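Bacteriophage virulence determinant (Salmonella enterica subsp. enterica serovar Typhimurium str. 14028S, PDB 6GGR) is a phage-encoded virulence factor of the PipA family that binds zinc and probably acts as a zinc metalloprotease on host proteins. Local coordinates at residues B[148-159]-B[200-211]. Numbering follows the deposited sequence.
Sequences YYESNDGPQQFD and HTSPPRIAYEFS
With chi1 of 68° the ring of Tyr-149 stands between its own backbone N and carbonyl carbon, while Arg-205, its CG anti to the backbone N (chi1 -177°) and its chain extended on to NE, runs past it, laying its CB and CG against the tyrosine's CD1 side. Tyr-149 OH donates to Pro-203 O at 2.7 Å, in the carbonyl plane. The Arg-205 guanidinium has the rim of Phe-158 over one face, Phe-158 CZ 3.6 Å from Arg-205 CZ, the two planes 84° apart. Its NH2 donates to Tyr-208 O and to the backbone of the bound partner protein, which should help to fix the group's rotation.

Pro-203 sits in a small cup: its CD meets Gln-156 OE1 at 3.4 Å, and Asp-153 OD2 and Ser-151 OG approach the same ring. The backbones are joined by Ile-206 N donating to Glu-150 O (3.0 Å). A water accepts from Glu-150 N and Arg-205 NE and lies within hydrogen-bonding distance of the carbonyls of Ala-207 and Tyr-208. Phe-210 turns its CZ corner to Tyr-148 CB, 3.6 Å away and in the ring plane. At the other end His-200 NE2 donates to the syn side of Asp-159 OD2 (2.6 Å), while Asp-159 OD1 caps Arg-162 N.

Thus the C-terminal tail packs along a two-stranded antiparallel beta-hairpin with a type I turn from Ser-151 to Gly-154. The hairpin leads into helix 160-173, whose His-166, beside Arg-205, and His-170 are known zinc ligands, though without metal in this chain, in an HExxH-like motif (HQVVH) characteristic of zincin metalloproteases.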
loop_
_atom_site.group_PDB
_atom_site.type_symbol
_atom_site.label_atom_id
_atom_site.label_comp_id
_atom_site.label_asym_id
_atom_site.label_seq_id
_atom_site.Cartn_x
_atom_site.Cartn_y
_atom_site.Cartn_z
ATOM N N TYR B 148 -2.431 -9.392 3.968
ATOM C CA TYR B 148 -3.545 -10.253 3.662
ATOM C C TYR B 148 -4.557 -9.740 2.643
ATOM O O TYR B 148 -4.691 -8.609 2.459
ATOM C CB TYR B 148 -4.277 -10.668 4.995
ATOM C CG TYR B 148 -3.438 -11.554 5.944
ATOM C CD1 TYR B 148 -2.534 -11.008 6.803
ATOM C CD2 TYR B 148 -3.550 -12.921 5.944
ATOM C CE1 TYR B 148 -1.801 -11.747 7.630
ATOM C CE2 TYR B 148 -2.838 -13.695 6.763
ATOM C CZ TYR B 148 -1.954 -13.118 7.641
ATOM O OH TYR B 148 -1.206 -13.881 8.435
ATOM N N TYR B 149 -5.193 -10.665 1.964
ATOM C CA TYR B 149 -6.312 -10.304 1.109
ATOM C C TYR B 149 -7.518 -11.155 1.484
ATOM O O TYR B 149 -7.395 -12.201 2.129
ATOM C CB TYR B 149 -5.970 -10.466 -0.386
ATOM C CG TYR B 149 -5.764 -11.887 -0.881
ATOM C CD1 TYR B 149 -6.844 -12.695 -1.212
ATOM C CD2 TYR B 149 -4.486 -12.404 -1.057
ATOM C CE1 TYR B 149 -6.658 -13.988 -1.683
ATOM C CE2 TYR B 149 -4.291 -13.697 -1.528
ATOM C CZ TYR B 149 -5.378 -14.479 -1.840
ATOM O OH TYR B 149 -5.175 -15.759 -2.304
ATOM N N GLU B 150 -8.695 -10.691 1.083
ATOM C CA GLU B 150 -9.941 -11.331 1.477
ATOM C C GLU B 150 -10.329 -12.409 0.472
ATOM O O GLU B 150 -10.226 -12.209 -0.742
ATOM C CB GLU B 150 -11.055 -10.296 1.595
ATOM C CG GLU B 150 -12.265 -10.792 2.369
ATOM C CD GLU B 150 -13.053 -9.661 3.001
ATOM O OE1 GLU B 150 -13.271 -8.634 2.322
ATOM O OE2 GLU B 150 -13.444 -9.794 4.178
ATOM N N SER B 151 -10.772 -13.555 0.989
ATOM C CA SER B 151 -11.238 -14.663 0.167
ATOM C C SER B 151 -12.413 -15.330 0.862
ATOM O O SER B 151 -12.772 -14.988 1.992
ATOM C CB SER B 151 -10.128 -15.692 -0.085
ATOM O OG SER B 151 -9.991 -16.567 1.023
ATOM N N ASN B 152 -13.016 -16.301 0.174
ATOM C CA ASN B 152 -14.107 -17.064 0.769
ATOM C C ASN B 152 -13.612 -18.033 1.834
ATOM O O ASN B 152 -14.416 -18.503 2.645
ATOM C CB ASN B 152 -14.867 -17.834 -0.310
ATOM C CG ASN B 152 -15.613 -16.922 -1.263
ATOM O OD1 ASN B 152 -16.159 -15.895 -0.857
ATOM N ND2 ASN B 152 -15.647 -17.295 -2.536
ATOM N N ASP B 153 -12.317 -18.347 1.842
ATOM C CA ASP B 153 -11.724 -19.226 2.841
ATOM C C ASP B 153 -11.083 -18.450 3.981
ATOM O O ASP B 153 -10.257 -19.004 4.713
ATOM C CB ASP B 153 -10.682 -20.140 2.192
ATOM C CG ASP B 153 -11.282 -21.074 1.167
ATOM O OD1 ASP B 153 -12.498 -21.349 1.240
ATOM O OD2 ASP B 153 -10.527 -21.534 0.286
ATOM N N GLY B 154 -11.443 -17.182 4.146
ATOM C CA GLY B 154 -10.826 -16.343 5.143
ATOM C C GLY B 154 -9.621 -15.605 4.601
ATOM O O GLY B 154 -9.249 -15.736 3.429
ATOM N N PRO B 155 -8.977 -14.817 5.457
ATOM C CA PRO B 155 -7.842 -14.010 4.998
ATOM C C PRO B 155 -6.698 -14.885 4.513
ATOM O O PRO B 155 -6.313 -15.856 5.167
ATOM C CB PRO B 155 -7.454 -13.205 6.243
ATOM C CG PRO B 155 -7.968 -14.009 7.397
ATOM C CD PRO B 155 -9.224 -14.667 6.902
ATOM N N GLN B 156 -6.157 -14.526 3.353
ATOM C CA GLN B 156 -5.037 -15.226 2.743
ATOM C C GLN B 156 -3.826 -14.308 2.718
ATOM O O GLN B 156 -3.956 -13.103 2.480
ATOM C CB GLN B 156 -5.375 -15.666 1.312
ATOM C CG GLN B 156 -6.641 -16.486 1.193
ATOM C CD GLN B 156 -6.557 -17.790 1.949
ATOM O OE1 GLN B 156 -5.639 -18.582 1.739
ATOM N NE2 GLN B 156 -7.510 -18.020 2.845
ATOM N N GLN B 157 -2.653 -14.879 2.963
ATOM C CA GLN B 157 -1.417 -14.118 2.847
ATOM C C GLN B 157 -1.108 -13.848 1.384
ATOM O O GLN B 157 -1.262 -14.725 0.530
ATOM C CB GLN B 157 -0.244 -14.877 3.466
ATOM C CG GLN B 157 -0.365 -15.161 4.943
ATOM C CD GLN B 157 0.967 -15.541 5.562
ATOM O OE1 GLN B 157 2.012 -15.447 4.917
ATOM N NE2 GLN B 157 0.938 -15.970 6.817
ATOM N N PHE B 158 -0.667 -12.627 1.093
ATOM C CA PHE B 158 -0.060 -12.364 -0.203
ATOM C C PHE B 158 1.223 -13.173 -0.336
ATOM O O PHE B 158 2.013 -13.266 0.607
ATOM C CB PHE B 158 0.256 -10.878 -0.362
ATOM C CG PHE B 158 -0.911 -10.040 -0.801
ATOM C CD1 PHE B 158 -1.372 -10.104 -2.101
ATOM C CD2 PHE B 158 -1.514 -9.155 0.074
ATOM C CE1 PHE B 158 -2.432 -9.324 -2.516
ATOM C CE2 PHE B 158 -2.574 -8.368 -0.335
ATOM C CZ PHE B 158 -3.033 -8.456 -1.637
ATOM N N ASP B 159 1.427 -13.764 -1.506
ATOM C CA ASP B 159 2.679 -14.429 -1.831
ATOM C C ASP B 159 3.326 -13.727 -3.019
ATOM O O ASP B 159 2.721 -12.875 -3.675
ATOM C CB ASP B 159 2.461 -15.920 -2.125
ATOM C CG ASP B 159 1.800 -16.171 -3.472
ATOM O OD1 ASP B 159 0.901 -15.398 -3.869
ATOM O OD2 ASP B 159 2.192 -17.152 -4.137
ATOM N N HIS B 200 -1.900 -21.940 -9.666
ATOM C CA HIS B 200 -1.689 -21.413 -8.325
ATOM C C HIS B 200 -2.879 -21.761 -7.436
ATOM O O HIS B 200 -4.030 -21.473 -7.777
ATOM C CB HIS B 200 -1.482 -19.902 -8.379
ATOM C CG HIS B 200 -0.730 -19.355 -7.207
ATOM N ND1 HIS B 200 -1.341 -19.048 -6.010
ATOM C CD2 HIS B 200 0.583 -19.068 -7.045
ATOM C CE1 HIS B 200 -0.438 -18.588 -5.163
ATOM N NE2 HIS B 200 0.738 -18.590 -5.766
ATOM N N THR B 201 -2.594 -22.375 -6.286
ATOM C CA THR B 201 -3.628 -22.945 -5.426
ATOM C C THR B 201 -4.370 -21.901 -4.593
ATOM O O THR B 201 -5.469 -22.190 -4.104
ATOM C CB THR B 201 -2.988 -23.988 -4.498
ATOM O OG1 THR B 201 -2.423 -25.042 -5.287
ATOM C CG2 THR B 201 -4.003 -24.581 -3.518
ATOM N N SER B 202 -3.805 -20.712 -4.418
ATOM C CA SER B 202 -4.383 -19.746 -3.491
ATOM C C SER B 202 -5.846 -19.484 -3.847
ATOM O O SER B 202 -6.193 -19.427 -5.032
ATOM C CB SER B 202 -3.597 -18.434 -3.525
ATOM O OG SER B 202 -3.786 -17.748 -4.753
ATOM N N PRO B 203 -6.729 -19.323 -2.859
ATOM C CA PRO B 203 -8.108 -18.968 -3.180
ATOM C C PRO B 203 -8.159 -17.621 -3.864
ATOM O O PRO B 203 -7.342 -16.728 -3.575
ATOM C CB PRO B 203 -8.792 -18.926 -1.802
ATOM C CG PRO B 203 -7.870 -19.618 -0.863
ATOM C CD PRO B 203 -6.503 -19.423 -1.408
ATOM N N PRO B 204 -9.103 -17.420 -4.782
ATOM C CA PRO B 204 -9.192 -16.118 -5.451
ATOM C C PRO B 204 -9.600 -15.013 -4.489
ATOM O O PRO B 204 -10.274 -15.240 -3.481
ATOM C CB PRO B 204 -10.247 -16.339 -6.539
ATOM C CG PRO B 204 -11.013 -17.527 -6.103
ATOM C CD PRO B 204 -10.082 -18.383 -5.309
ATOM N N ARG B 205 -9.178 -13.799 -4.825
ATOM C CA ARG B 205 -9.398 -12.627 -3.987
ATOM C C ARG B 205 -10.771 -12.049 -4.304
ATOM O O ARG B 205 -10.993 -11.527 -5.399
ATOM C CB ARG B 205 -8.293 -11.607 -4.238
ATOM C CG ARG B 205 -8.348 -10.355 -3.390
ATOM C CD ARG B 205 -7.190 -9.458 -3.773
ATOM N NE ARG B 205 -7.059 -8.281 -2.925
ATOM C CZ ARG B 205 -6.142 -7.338 -3.114
ATOM N NH1 ARG B 205 -5.277 -7.442 -4.121
ATOM N NH2 ARG B 205 -6.086 -6.294 -2.297
ATOM N N ILE B 206 -11.692 -12.128 -3.337
ATOM C CA ILE B 206 -13.078 -11.735 -3.572
ATOM C C ILE B 206 -13.311 -10.244 -3.392
ATOM O O ILE B 206 -14.356 -9.737 -3.828
ATOM C CB ILE B 206 -14.037 -12.512 -2.645
ATOM C CG1 ILE B 206 -13.838 -12.102 -1.179
ATOM C CG2 ILE B 206 -13.831 -14.014 -2.822
ATOM C CD1 ILE B 206 -14.771 -12.803 -0.206
ATOM N N ALA B 207 -12.381 -9.525 -2.765
ATOM C CA ALA B 207 -12.535 -8.094 -2.550
ATOM C C ALA B 207 -11.157 -7.465 -2.423
ATOM O O ALA B 207 -10.211 -8.100 -1.947
ATOM C CB ALA B 207 -13.368 -7.799 -1.300
ATOM N N TYR B 208 -11.054 -6.207 -2.853
ATOM C CA TYR B 208 -9.786 -5.496 -2.742
ATOM C C TYR B 208 -9.504 -5.097 -1.296
ATOM O O TYR B 208 -8.380 -5.266 -0.810
ATOM C CB TYR B 208 -9.786 -4.266 -3.650
ATOM C CG TYR B 208 -8.467 -3.530 -3.670
ATOM C CD1 TYR B 208 -7.411 -3.980 -4.453
ATOM C CD2 TYR B 208 -8.275 -2.385 -2.905
ATOM C CE1 TYR B 208 -6.203 -3.314 -4.474
ATOM C CE2 TYR B 208 -7.071 -1.711 -2.921
ATOM C CZ TYR B 208 -6.038 -2.180 -3.707
ATOM O OH TYR B 208 -4.833 -1.518 -3.732
ATOM N N GLU B 209 -10.507 -4.579 -0.594
ATOM C CA GLU B 209 -10.377 -4.215 0.808
ATOM C C GLU B 209 -11.193 -5.166 1.673
ATOM O O GLU B 209 -12.084 -5.871 1.193
ATOM C CB GLU B 209 -10.823 -2.765 1.038
ATOM C CG GLU B 209 -9.666 -1.761 1.032
ATOM C CD GLU B 209 -9.978 -0.482 0.274
ATOM O OE1 GLU B 209 -11.158 -0.252 -0.064
ATOM O OE2 GLU B 209 -9.035 0.295 0.012
ATOM N N PHE B 210 -10.866 -5.186 2.962
ATOM C CA PHE B 210 -11.533 -6.069 3.903
ATOM C C PHE B 210 -12.917 -5.533 4.263
ATOM O O PHE B 210 -13.267 -4.385 3.978
ATOM C CB PHE B 210 -10.699 -6.234 5.174
ATOM C CG PHE B 210 -9.529 -7.156 5.017
ATOM C CD1 PHE B 210 -9.725 -8.511 4.809
ATOM C CD2 PHE B 210 -8.232 -6.671 5.094
ATOM C CE1 PHE B 210 -8.650 -9.366 4.666
ATOM C CE2 PHE B 210 -7.152 -7.524 4.955
ATOM C CZ PHE B 210 -7.363 -8.874 4.740
ATOM N N SER B 211 -13.707 -6.390 4.905
ATOM C CA SER B 211 -14.985 -5.983 5.477
ATOM C C SER B 211 -15.399 -6.936 6.594
ATOM O O SER B 211 -14.994 -6.771 7.745
ATOM C CB SER B 211 -16.070 -5.930 4.401
ATOM O OG SER B 211 -16.065 -4.681 3.730
HETATM O O HOH W 1 -6.293 -6.789 1.343
HETATM O O HOH W 2 -8.199 -8.164 -0.023
HETATM O O HOH W 3 -11.929 -16.821 -2.547
HETATM O O HOH W 4 -1.696 -15.429 -3.293
#